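PDB 6SKI: putative type VI secretion protein from Escherichia coli, which probably hydrolyses phospholipids as a toxic effector of the type VI secretion system and binds the TTR domain of the VgrG spike. Local coordinates for residues A[61-66]-A[525-530]; A[103-108]-A[419-424]; A[360-365]-A[530-535]; A[436-439]-A[445-448]. All blocks are in the same frame, centred on the assembly; numbering follows the deposited sequence.

Contact 1 of 4, residues A[61-66]-A[525-530]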
loop_
_atom_site.group_PDB
_atom_site.type_symbol
_atom_site.label_atom_id
_atom_site.label_comp_id
_atom_site.label_asym_id
_atom_site.label_seq_id
_atom_site.Cartn_x
_atom_site.Cartn_y
_atom_site.Cartn_z
ATOM N N ASN A 61 9.432 -2.314 -17.490
ATOM C CA ASN A 61 9.140 -1.117 -18.266
ATOM C C ASN A 61 10.072 0.020 -17.868
ATOM O O ASN A 61 10.122 0.416 -16.700
ATOM C CB ASN A 61 7.681 -0.716 -18.054
ATOM C CG ASN A 61 7.187 0.270 -19.084
ATOM O OD1 ASN A 61 6.980 -0.082 -20.240
ATOM N ND2 ASN A 61 6.971 1.508 -18.666
ATOM N N GLU A 62 10.835 0.514 -18.846
ATOM C CA GLU A 62 11.735 1.658 -18.698
ATOM C C GLU A 62 12.972 1.330 -17.870
ATOM O O GLU A 62 13.852 2.181 -17.711
ATOM C CB GLU A 62 11.009 2.865 -18.095
ATOM C CG GLU A 62 9.755 3.277 -18.839
ATOM C CD GLU A 62 10.056 3.965 -20.152
ATOM O OE1 GLU A 62 11.181 4.480 -20.311
ATOM O OE2 GLU A 62 9.169 3.993 -21.028
ATOM N N CYS A 63 13.063 0.106 -17.348
ATOM C CA CYS A 63 14.199 -0.282 -16.522
ATOM C C CYS A 63 14.855 -1.578 -16.975
ATOM O O CYS A 63 15.714 -2.103 -16.260
ATOM C CB CYS A 63 13.782 -0.410 -15.053
ATOM S SG CYS A 63 13.813 1.134 -14.135
ATOM N N SER A 64 14.487 -2.105 -18.138
ATOM C CA SER A 64 15.138 -3.304 -18.636
ATOM C C SER A 64 16.568 -2.989 -19.058
ATOM O O SER A 64 16.935 -1.838 -19.298
ATOM C CB SER A 64 14.361 -3.897 -19.809
ATOM O OG SER A 64 14.038 -2.905 -20.763
ATOM N N ALA A 65 17.389 -4.039 -19.129
ATOM C CA ALA A 65 18.777 -3.859 -19.536
ATOM C C ALA A 65 18.882 -3.319 -20.953
ATOM O O ALA A 65 19.889 -2.701 -21.305
ATOM C CB ALA A 65 19.539 -5.176 -19.415
ATOM N N ALA A 66 17.861 -3.546 -21.782
ATOM C CA ALA A 66 17.904 -3.078 -23.161
ATOM C C ALA A 66 17.615 -1.585 -23.266
ATOM O O ALA A 66 18.178 -0.906 -24.130
ATOM C CB ALA A 66 16.921 -3.873 -24.017
ATOM N N PRO A 525 15.736 -3.715 -11.607
ATOM C CA PRO A 525 14.442 -3.391 -10.993
ATOM C C PRO A 525 14.505 -2.214 -10.047
ATOM O O PRO A 525 13.535 -1.454 -9.952
ATOM C CB PRO A 525 14.085 -4.684 -10.246
ATOM C CG PRO A 525 14.949 -5.731 -10.869
ATOM C CD PRO A 525 16.224 -5.019 -11.143
ATOM N N ASN A 526 15.622 -2.031 -9.355
ATOM C CA ASN A 526 15.766 -1.021 -8.322
ATOM C C ASN A 526 16.761 0.037 -8.756
ATOM O O ASN A 526 17.546 0.547 -7.961
ATOM C CB ASN A 526 16.196 -1.659 -7.007
ATOM C CG ASN A 526 15.248 -2.738 -6.556
ATOM O OD1 ASN A 526 14.074 -2.480 -6.300
ATOM N ND2 ASN A 526 15.744 -3.963 -6.471
ATOM N N LYS A 527 16.714 0.393 -10.028
ATOM C CA LYS A 527 17.686 1.327 -10.565
ATOM C C LYS A 527 17.352 2.742 -10.108
ATOM O O LYS A 527 16.183 3.132 -10.101
ATOM C CB LYS A 527 17.698 1.257 -12.089
ATOM C CG LYS A 527 17.949 2.566 -12.793
ATOM C CD LYS A 527 17.333 2.558 -14.172
ATOM C CE LYS A 527 17.027 3.959 -14.644
ATOM N NZ LYS A 527 16.080 3.939 -15.789
ATOM N N PRO A 528 18.358 3.510 -9.703
ATOM C CA PRO A 528 18.094 4.861 -9.209
ATOM C C PRO A 528 17.577 5.767 -10.310
ATOM O O PRO A 528 17.877 5.585 -11.491
ATOM C CB PRO A 528 19.467 5.318 -8.709
ATOM C CG PRO A 528 20.413 4.532 -9.547
ATOM C CD PRO A 528 19.784 3.176 -9.586
ATOM N N ASN A 529 16.790 6.756 -9.910
ATOM C CA ASN A 529 16.390 7.791 -10.842
ATOM C C ASN A 529 17.618 8.603 -11.238
ATOM O O ASN A 529 18.601 8.683 -10.499
ATOM C CB ASN A 529 15.321 8.681 -10.210
ATOM C CG ASN A 529 14.504 9.432 -11.233
ATOM O OD1 ASN A 529 13.942 8.841 -12.152
ATOM N ND2 ASN A 529 14.422 10.744 -11.072
ATOM N N ASP A 530 17.565 9.194 -12.428
ATOM C CA ASP A 530 18.741 9.866 -12.960
ATOM C C ASP A 530 19.161 11.012 -12.050
ATOM O O ASP A 530 18.327 11.790 -11.578
ATOM C CB ASP A 530 18.470 10.384 -14.371
ATOM C CG ASP A 530 19.685 10.270 -15.272
ATOM O OD1 ASP A 530 19.779 9.275 -16.020
ATOM O OD2 ASP A 530 20.549 11.170 -15.230
#
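Cys63 and Lys527 are the two residues that really close this contact, a meeting of two loops in a putative phospholipase with an alpha/beta-hydrolase catalytic region. The firm side is apolar in character: SG of Cys63 lies against the methylene part of the lysine, 3.8 Å from CD of Lys527. Beyond CG the lysine chain is extended, which carries it alongside the sulfur and on toward the backbone of the facing loop. Both CB atoms point into the contact, Cys63 being buried while Lys527 keeps part of its surface open to solvent.

The looser side begins at the ammonium end. NZ of Lys527 ends 4.0 Å from SG of Cys63 and sits 3.4 Å from the carbonyl O of Glu62, while OE1 of Glu62 stays 6.7 Å from that same NZ. This carboxylate turns elsewhere, to a salt bridge with Arg67, so any attraction between the two charges across the contact is probably weak. The ammonium has company of its own: a weak hydrogen bond to Gln68 and a cation-pi contact with Tyr290.

The loop 61-66 runs between helix 53-58 and helix 72-85, and its Ser64 and Ala66 side chains lean on strand 500-502. Cys63 and Ala65 touch strand 521-523, the strand that leads into the 525-530 loop.

Contact 2 of 4, residues A[103-108]-A[419-424]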
loop_
_atom_site.group_PDB
_atom_site.type_symbol
_atom_site.label_atom_id
_atom_site.label_comp_id
_atom_site.label_asym_id
_atom_site.label_seq_id
_atom_site.Cartn_x
_atom_site.Cartn_y
_atom_site.Cartn_z
ATOM N N HIS A 103 0.083 -2.968 8.387
ATOM C CA HIS A 103 -0.196 -4.119 9.236
ATOM C C HIS A 103 -0.275 -3.716 10.702
ATOM O O HIS A 103 -1.199 -4.110 11.421
ATOM C CB HIS A 103 0.883 -5.181 9.034
ATOM C CG HIS A 103 0.707 -6.391 9.895
ATOM N ND1 HIS A 103 1.336 -6.532 11.112
ATOM C CD2 HIS A 103 -0.011 -7.522 9.709
ATOM C CE1 HIS A 103 1.001 -7.692 11.646
ATOM N NE2 HIS A 103 0.187 -8.314 10.813
ATOM N N TRP A 104 0.687 -2.918 11.160
ATOM C CA TRP A 104 0.725 -2.531 12.565
ATOM C C TRP A 104 -0.388 -1.551 12.899
ATOM O O TRP A 104 -0.943 -1.589 14.000
ATOM C CB TRP A 104 2.089 -1.938 12.898
ATOM C CG TRP A 104 3.195 -2.922 12.761
ATOM C CD1 TRP A 104 4.282 -2.818 11.955
ATOM C CD2 TRP A 104 3.321 -4.170 13.447
ATOM N NE1 TRP A 104 5.080 -3.923 12.091
ATOM C CE2 TRP A 104 4.511 -4.769 13.004
ATOM C CE3 TRP A 104 2.542 -4.838 14.395
ATOM C CZ2 TRP A 104 4.943 -6.003 13.475
ATOM C CZ3 TRP A 104 2.972 -6.060 14.859
ATOM C CH2 TRP A 104 4.161 -6.631 14.399
ATOM N N LEU A 105 -0.720 -0.658 11.967
ATOM C CA LEU A 105 -1.854 0.233 12.179
ATOM C C LEU A 105 -3.154 -0.551 12.257
ATOM O O LEU A 105 -4.039 -0.217 13.051
ATOM C CB LEU A 105 -1.920 1.268 11.061
ATOM C CG LEU A 105 -0.971 2.457 11.156
ATOM C CD1 LEU A 105 -1.017 3.244 9.869
ATOM C CD2 LEU A 105 -1.300 3.340 12.334
ATOM N N ASN A 106 -3.293 -1.591 11.435
ATOM C CA ASN A 106 -4.463 -2.456 11.510
ATOM C C ASN A 106 -4.525 -3.172 12.852
ATOM O O ASN A 106 -5.582 -3.235 13.488
ATOM C CB ASN A 106 -4.440 -3.456 10.354
ATOM C CG ASN A 106 -5.738 -4.212 10.210
ATOM O OD1 ASN A 106 -6.730 -3.680 9.720
ATOM N ND2 ASN A 106 -5.738 -5.467 10.633
ATOM N N ILE A 107 -3.395 -3.723 13.298
ATOM C CA ILE A 107 -3.355 -4.412 14.586
ATOM C C ILE A 107 -3.659 -3.451 15.727
ATOM O O ILE A 107 -4.265 -3.840 16.732
ATOM C CB ILE A 107 -1.988 -5.100 14.778
ATOM C CG1 ILE A 107 -1.771 -6.188 13.725
ATOM C CG2 ILE A 107 -1.865 -5.683 16.171
ATOM C CD1 ILE A 107 -3.009 -6.981 13.388
ATOM N N LEU A 108 -3.284 -2.182 15.582
ATOM C CA LEU A 108 -3.431 -1.208 16.653
ATOM C C LEU A 108 -4.699 -0.381 16.546
ATOM O O LEU A 108 -5.108 0.223 17.542
ATOM C CB LEU A 108 -2.228 -0.261 16.677
ATOM C CG LEU A 108 -0.930 -0.815 17.253
ATOM C CD1 LEU A 108 0.188 0.182 17.052
ATOM C CD2 LEU A 108 -1.106 -1.134 18.719
ATOM N N VAL A 419 9.414 4.305 14.060
ATOM C CA VAL A 419 9.320 5.748 14.245
ATOM C C VAL A 419 8.277 6.333 13.305
ATOM O O VAL A 419 7.451 7.163 13.704
ATOM C CB VAL A 419 10.698 6.400 14.032
ATOM C CG1 VAL A 419 10.602 7.906 14.163
ATOM C CG2 VAL A 419 11.710 5.836 15.006
ATOM N N CYS A 420 8.292 5.904 12.042
ATOM C CA CYS A 420 7.288 6.389 11.099
ATOM C C CYS A 420 5.887 5.948 11.505
ATOM O O CYS A 420 4.920 6.704 11.340
ATOM C CB CYS A 420 7.629 5.896 9.698
ATOM S SG CYS A 420 9.204 6.530 9.105
ATOM N N LEU A 421 5.771 4.740 12.056
ATOM C CA LEU A 421 4.512 4.273 12.617
ATOM C C LEU A 421 4.027 5.195 13.721
ATOM O O LEU A 421 2.845 5.536 13.782
ATOM C CB LEU A 421 4.690 2.860 13.161
ATOM C CG LEU A 421 3.433 2.157 13.650
ATOM C CD1 LEU A 421 2.431 1.999 12.529
ATOM C CD2 LEU A 421 3.804 0.829 14.243
ATOM N N ARG A 422 4.924 5.586 14.622
ATOM C CA ARG A 422 4.525 6.439 15.735
ATOM C C ARG A 422 4.123 7.825 15.252
ATOM O O ARG A 422 3.210 8.444 15.810
ATOM C CB ARG A 422 5.648 6.512 16.763
ATOM C CG ARG A 422 5.776 5.227 17.539
ATOM C CD ARG A 422 7.131 5.050 18.158
ATOM N NE ARG A 422 7.359 3.648 18.486
ATOM C CZ ARG A 422 7.147 3.122 19.684
ATOM N NH1 ARG A 422 6.696 3.881 20.672
ATOM N NH2 ARG A 422 7.378 1.838 19.894
ATOM N N VAL A 423 4.775 8.322 14.202
ATOM C CA VAL A 423 4.366 9.606 13.637
ATOM C C VAL A 423 2.968 9.510 13.035
ATOM O O VAL A 423 2.120 10.390 13.250
ATOM C CB VAL A 423 5.395 10.092 12.604
ATOM C CG1 VAL A 423 5.009 11.460 12.094
ATOM C CG2 VAL A 423 6.770 10.144 13.222
ATOM N N MET A 424 2.696 8.443 12.281
ATOM C CA MET A 424 1.355 8.275 11.726
ATOM C C MET A 424 0.319 8.065 12.824
ATOM O O MET A 424 -0.821 8.527 12.703
ATOM C CB MET A 424 1.325 7.121 10.728
ATOM C CG MET A 424 0.046 7.060 9.906
ATOM S SD MET A 424 -0.283 8.510 8.889
ATOM C CE MET A 424 1.024 8.397 7.685
#
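The carbonyl O of Trp104, a residue whose side chain meets Leu421 across the contact, accepts a hydrogen bond from the backbone N of Leu108 at 2.9 Å and so belongs to the hydrogen bonding of the last turn of helix 101-108. No polar bond crosses to the other helix; the contact itself is apolar and buried.

Leu421 is the side chain that does the filling: CD2 meets Trp104, while CD1 packs mainly on Leu105 and also comes near CB of Trp104. CD2 of Leu421 rests 3.5 Å from CB of Trp104, near the root of the indole and oblique to the ring, with the two side chains crossing at roughly a right angle. CD1 of Leu421 lies 3.7 Å from CG of Leu105, and here the two leucines slide past each other in opposite directions. With CG set opposite the backbone N (chi1 -174°), Leu421 is directed toward the facing helix. One turn on, Met424 offers CG, 4.0 Å from CD1 of Leu105; the bend at chi2 (61°) sets SD, and the bend at chi3 turns CE, leading the chain end away.

The two short helical segments approach to 10.8 Å between axes and cross at -49°, a spacing that side chains rather than backbones bridge. Helix 416-431 also lays Val423 and Met424 on strand 278-284 and Val423 on strand 303-306, parallel neighbours in the main sheet, and packs Val419 and Arg422 against helix 452-466.

Contact 3 of 4, residues A[360-365]-A[530-535]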
loop_
_atom_site.group_PDB
_atom_site.type_symbol
_atom_site.label_atom_id
_atom_site.label_comp_id
_atom_site.label_asym_id
_atom_site.label_seq_id
_atom_site.Cartn_x
_atom_site.Cartn_y
_atom_site.Cartn_z
ATOM N N LYS A 360 33.579 8.454 -6.496
ATOM C CA LYS A 360 33.886 9.759 -5.931
ATOM C C LYS A 360 32.726 10.732 -6.072
ATOM O O LYS A 360 32.653 11.703 -5.311
ATOM C CB LYS A 360 35.136 10.344 -6.589
ATOM C CG LYS A 360 36.355 9.449 -6.500
ATOM C CD LYS A 360 37.579 10.128 -7.082
ATOM C CE LYS A 360 38.346 9.184 -7.988
ATOM N NZ LYS A 360 39.169 8.224 -7.206
ATOM N N MET A 361 31.817 10.489 -7.014
ATOM C CA MET A 361 30.593 11.277 -7.078
ATOM C C MET A 361 29.627 10.881 -5.972
ATOM O O MET A 361 28.960 11.740 -5.387
ATOM C CB MET A 361 29.931 11.099 -8.443
ATOM C CG MET A 361 28.734 11.998 -8.685
ATOM S SD MET A 361 27.182 11.186 -8.261
ATOM C CE MET A 361 27.063 9.965 -9.563
ATOM N N LEU A 362 29.543 9.584 -5.678
ATOM C CA LEU A 362 28.627 9.108 -4.651
ATOM C C LEU A 362 29.133 9.433 -3.255
ATOM O O LEU A 362 28.329 9.604 -2.332
ATOM C CB LEU A 362 28.425 7.605 -4.804
ATOM C CG LEU A 362 27.616 7.200 -6.032
ATOM C CD1 LEU A 362 27.402 5.711 -6.046
ATOM C CD2 LEU A 362 26.293 7.934 -6.076
ATOM N N MET A 363 30.450 9.529 -3.081
ATOM C CA MET A 363 31.012 9.877 -1.785
ATOM C C MET A 363 30.808 11.342 -1.436
ATOM O O MET A 363 31.011 11.722 -0.279
ATOM C CB MET A 363 32.504 9.547 -1.757
ATOM C CG MET A 363 32.808 8.097 -1.446
ATOM S SD MET A 363 34.572 7.747 -1.474
ATOM C CE MET A 363 35.172 8.951 -0.294
ATOM N N THR A 364 30.409 12.164 -2.404
ATOM C CA THR A 364 30.039 13.547 -2.160
ATOM C C THR A 364 28.559 13.810 -2.361
ATOM O O THR A 364 28.086 14.887 -1.985
ATOM C CB THR A 364 30.834 14.492 -3.075
ATOM O OG1 THR A 364 30.486 14.246 -4.442
ATOM C CG2 THR A 364 32.327 14.278 -2.893
ATOM N N LEU A 365 27.827 12.870 -2.945
ATOM C CA LEU A 365 26.392 13.021 -3.123
ATOM C C LEU A 365 25.712 13.201 -1.771
ATOM O O LEU A 365 25.940 12.399 -0.857
ATOM C CB LEU A 365 25.827 11.793 -3.829
ATOM C CG LEU A 365 24.444 11.869 -4.465
ATOM C CD1 LEU A 365 24.464 12.749 -5.697
ATOM C CD2 LEU A 365 23.992 10.470 -4.812
ATOM N N ASP A 530 17.565 9.194 -12.428
ATOM C CA ASP A 530 18.741 9.866 -12.960
ATOM C C ASP A 530 19.161 11.012 -12.050
ATOM O O ASP A 530 18.327 11.790 -11.578
ATOM C CB ASP A 530 18.470 10.384 -14.371
ATOM C CG ASP A 530 19.685 10.270 -15.272
ATOM O OD1 ASP A 530 19.779 9.275 -16.020
ATOM O OD2 ASP A 530 20.549 11.170 -15.230
ATOM N N ARG A 531 20.465 11.094 -11.791
ATOM C CA ARG A 531 21.130 12.040 -10.899
ATOM C C ARG A 531 20.820 11.730 -9.442
ATOM O O ARG A 531 21.145 12.549 -8.576
ATOM C CB ARG A 531 20.780 13.507 -11.194
ATOM C CG ARG A 531 21.267 13.994 -12.547
ATOM C CD ARG A 531 20.776 15.400 -12.834
ATOM N NE ARG A 531 21.127 16.327 -11.763
ATOM C CZ ARG A 531 20.334 17.302 -11.332
ATOM N NH1 ARG A 531 19.142 17.480 -11.884
ATOM N NH2 ARG A 531 20.733 18.100 -10.351
ATOM N N TRP A 532 20.188 10.592 -9.146
ATOM C CA TRP A 532 19.879 10.167 -7.781
ATOM C C TRP A 532 18.909 11.136 -7.111
ATOM O O TRP A 532 19.040 11.455 -5.930
ATOM C CB TRP A 532 21.149 10.001 -6.947
ATOM C CG TRP A 532 21.847 8.708 -7.191
ATOM C CD1 TRP A 532 22.779 8.453 -8.149
ATOM C CD2 TRP A 532 21.680 7.492 -6.460
ATOM N NE1 TRP A 532 23.199 7.150 -8.065
ATOM C CE2 TRP A 532 22.539 6.539 -7.034
ATOM C CE3 TRP A 532 20.885 7.115 -5.375
ATOM C CZ2 TRP A 532 22.625 5.235 -6.563
ATOM C CZ3 TRP A 532 20.973 5.821 -4.909
ATOM C CH2 TRP A 532 21.836 4.897 -5.501
ATOM N N ILE A 533 17.930 11.605 -7.878
ATOM C CA ILE A 533 16.889 12.499 -7.393
ATOM C C ILE A 533 15.552 11.866 -7.734
ATOM O O ILE A 533 15.284 11.572 -8.904
ATOM C CB ILE A 533 16.994 13.903 -8.008
ATOM C CG1 ILE A 533 18.354 14.521 -7.703
ATOM C CG2 ILE A 533 15.880 14.792 -7.496
ATOM C CD1 ILE A 533 18.823 15.489 -8.753
ATOM N N ARG A 534 14.718 11.659 -6.722
ATOM C CA ARG A 534 13.444 10.993 -6.931
ATOM C C ARG A 534 12.494 11.877 -7.731
ATOM O O ARG A 534 12.493 13.103 -7.605
ATOM C CB ARG A 534 12.816 10.634 -5.589
ATOM C CG ARG A 534 11.649 9.684 -5.669
ATOM C CD ARG A 534 10.820 9.774 -4.413
ATOM N NE ARG A 534 9.990 8.595 -4.218
ATOM C CZ ARG A 534 9.362 8.312 -3.085
ATOM N NH1 ARG A 534 9.476 9.128 -2.049
ATOM N NH2 ARG A 534 8.622 7.220 -2.988
ATOM N N SER A 535 11.676 11.234 -8.558
ATOM C CA SER A 535 10.674 11.937 -9.345
ATOM C C SER A 535 9.439 12.172 -8.487
ATOM O O SER A 535 8.860 11.224 -7.950
ATOM C CB SER A 535 10.315 11.137 -10.593
ATOM O OG SER A 535 11.096 11.539 -11.701
#
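Leu362 makes a CH-pi contact with Trp532, joining a helix end to a long loop of this alpha/beta-hydrolase-related protein. Leu362 lies near the end of helix 350-362 and Leu365 in the turn that follows, and both meet the indole side chain. Starting from Asp530, the chain comes to Arg531, whose carbonyl O lies 4.4 Å from CD1 of Leu365 and whose guanidinium has CD1 of Ile533 over the centre of one face. Arg531 and Trp532 both take left-handed backbone conformations, turning the chain as it presents the tryptophan to the leucines.

At Trp532, CD2 of Leu365 packs 3.6 Å from CB of Trp532, close to where the indole is attached. CD2 of Leu362 comes over one face of the five-membered ring, 4.1 Å from its centroid and 25° off the normal. Both leucines cross the tryptophan at about a right angle.

Further along, Arg534 leaves this contact for a salt bridge with Asp245, probably the acid of a Ser-His-Asp triad, and Ser535 joins its backbone to Leu294. Back at the helix end, OG1 of Thr364 donates a 3.1 Å hydrogen bond to the carbonyl O of Met361, approaching from 41° out of the carbonyl plane.

Contact 4 of 4, residues A[436-439]-A[445-448]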
loop_
_atom_site.group_PDB
_atom_site.type_symbol
_atom_site.label_atom_id
_atom_site.label_comp_id
_atom_site.label_asym_id
_atom_site.label_seq_id
_atom_site.Cartn_x
_atom_site.Cartn_y
_atom_site.Cartn_z
ATOM N N GLU A 436 -5.048 1.424 19.873
ATOM C CA GLU A 436 -4.555 0.792 21.078
ATOM C C GLU A 436 -3.134 1.276 21.355
ATOM O O GLU A 436 -2.361 1.515 20.424
ATOM C CB GLU A 436 -4.575 -0.726 20.931
ATOM C CG GLU A 436 -5.931 -1.303 20.545
ATOM C CD GLU A 436 -6.891 -1.435 21.715
ATOM O OE1 GLU A 436 -6.766 -0.675 22.697
ATOM O OE2 GLU A 436 -7.783 -2.306 21.646
ATOM N N PRO A 437 -2.770 1.446 22.622
ATOM C CA PRO A 437 -1.419 1.912 22.940
ATOM C C PRO A 437 -0.365 0.920 22.475
ATOM O O PRO A 437 -0.602 -0.287 22.400
ATOM C CB PRO A 437 -1.448 2.023 24.467
ATOM C CG PRO A 437 -2.878 2.345 24.742
ATOM C CD PRO A 437 -3.594 1.379 23.838
ATOM N N ILE A 438 0.812 1.446 22.150
ATOM C CA ILE A 438 1.975 0.613 21.877
ATOM C C ILE A 438 2.573 0.223 23.219
ATOM O O ILE A 438 3.048 1.081 23.970
ATOM C CB ILE A 438 3.004 1.340 21.004
ATOM C CG1 ILE A 438 2.496 1.484 19.573
ATOM C CG2 ILE A 438 4.324 0.591 21.013
ATOM C CD1 ILE A 438 3.578 1.837 18.581
ATOM N N ARG A 439 2.546 -1.066 23.523
ATOM C CA ARG A 439 2.967 -1.568 24.817
ATOM C C ARG A 439 4.268 -2.345 24.672
ATOM O O ARG A 439 4.712 -2.666 23.567
ATOM C CB ARG A 439 1.876 -2.453 25.427
ATOM C CG ARG A 439 0.514 -1.780 25.506
ATOM C CD ARG A 439 -0.541 -2.718 26.068
ATOM N NE ARG A 439 -1.879 -2.130 26.049
ATOM C CZ ARG A 439 -2.741 -2.264 25.046
ATOM N NH1 ARG A 439 -2.410 -2.964 23.971
ATOM N NH2 ARG A 439 -3.938 -1.699 25.117
ATOM N N LEU A 445 7.577 -3.463 17.893
ATOM C CA LEU A 445 7.325 -2.038 17.758
ATOM C C LEU A 445 8.127 -1.214 18.751
ATOM O O LEU A 445 7.964 0.008 18.803
ATOM C CB LEU A 445 5.834 -1.757 17.926
ATOM C CG LEU A 445 4.955 -2.294 16.801
ATOM C CD1 LEU A 445 3.566 -1.692 16.863
ATOM C CD2 LEU A 445 5.601 -2.036 15.455
ATOM N N GLN A 446 9.000 -1.849 19.526
ATOM C CA GLN A 446 9.798 -1.147 20.517
ATOM C C GLN A 446 11.030 -0.554 19.859
ATOM O O GLN A 446 11.687 -1.200 19.038
ATOM C CB GLN A 446 10.212 -2.081 21.655
ATOM C CG GLN A 446 9.051 -2.609 22.466
ATOM C CD GLN A 446 8.106 -1.513 22.909
ATOM O OE1 GLN A 446 8.513 -0.545 23.550
ATOM N NE2 GLN A 446 6.833 -1.653 22.562
ATOM N N LEU A 447 11.333 0.680 20.223
ATOM C CA LEU A 447 12.386 1.490 19.641
ATOM C C LEU A 447 13.684 1.326 20.424
ATOM O O LEU A 447 13.664 1.291 21.656
ATOM C CB LEU A 447 11.979 2.954 19.633
ATOM C CG LEU A 447 11.020 3.296 18.501
ATOM C CD1 LEU A 447 10.740 4.765 18.495
ATOM C CD2 LEU A 447 11.626 2.867 17.185
ATOM N N PRO A 448 14.811 1.208 19.728
ATOM C CA PRO A 448 16.101 1.228 20.418
ATOM C C PRO A 448 16.301 2.559 21.121
ATOM O O PRO A 448 15.717 3.575 20.742
ATOM C CB PRO A 448 17.113 1.036 19.284
ATOM C CG PRO A 448 16.340 0.376 18.201
ATOM C CD PRO A 448 14.969 0.965 18.286
#
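Ile438 divides its two branches between Leu445 and Gln446, closing a short loop within the connection from helix 416-431 to helix 452-466. The conformation of the isoleucine makes this possible. CG2 stands opposite the backbone N, while CG1 lies beside it (chi1 -71°) and extends through chi2, which brings CD1 to Leu445. CD1 of Ile438 then meets CD1 of Leu445 at 3.9 Å, the side chains crossing at about a right angle.

CG2 of Ile438 takes the other partner, lying 3.7 Å from NE2 of Gln446. That glutamine starts off beside the contact, but a bend at chi2 (-49°) swings its amide back toward the first segment, past Ile438 in the opposite direction. NE2 of Gln446 has its clear hydrogen bond with the carbonyl O of Asn442, in the residues between the two segments.

Arg439 directs its CB away from the contact. Its extended chain carries the guanidinium back over its own segment, where the carbonyl O of Pro437 lies above one face and OE1 of Glu436 makes a long 3.9 Å salt bridge with NH2 of Arg439.

Leu445 packs against Asn418 and Leu421 of helix 416-431 and Trp104 and Leu108 of helix 101-108, and Ile438 too touches both helices.

In the fold
Along the chain the first segments of contacts 1, 2 and 3 come in turn, then 419-424, both halves of contact 4, and finally 525-530 and 530-535, which share Asp530. The contacts form two pairs. Contacts 1 and 3 lie on the same side of the chain's centre, their centres about 15 Å apart, and use one loop between strands 521-523 and 536-538. Contacts 2 and 4, centres about 9 Å apart, share the region of helices 101-108 and 416-431, with a probable hydrogen bond from Glu436 N to Leu108 O. Contacts 1, 2 and 3 join regions far apart in sequence, while contact 4 is a local closure between helices 416-431 and 452-466.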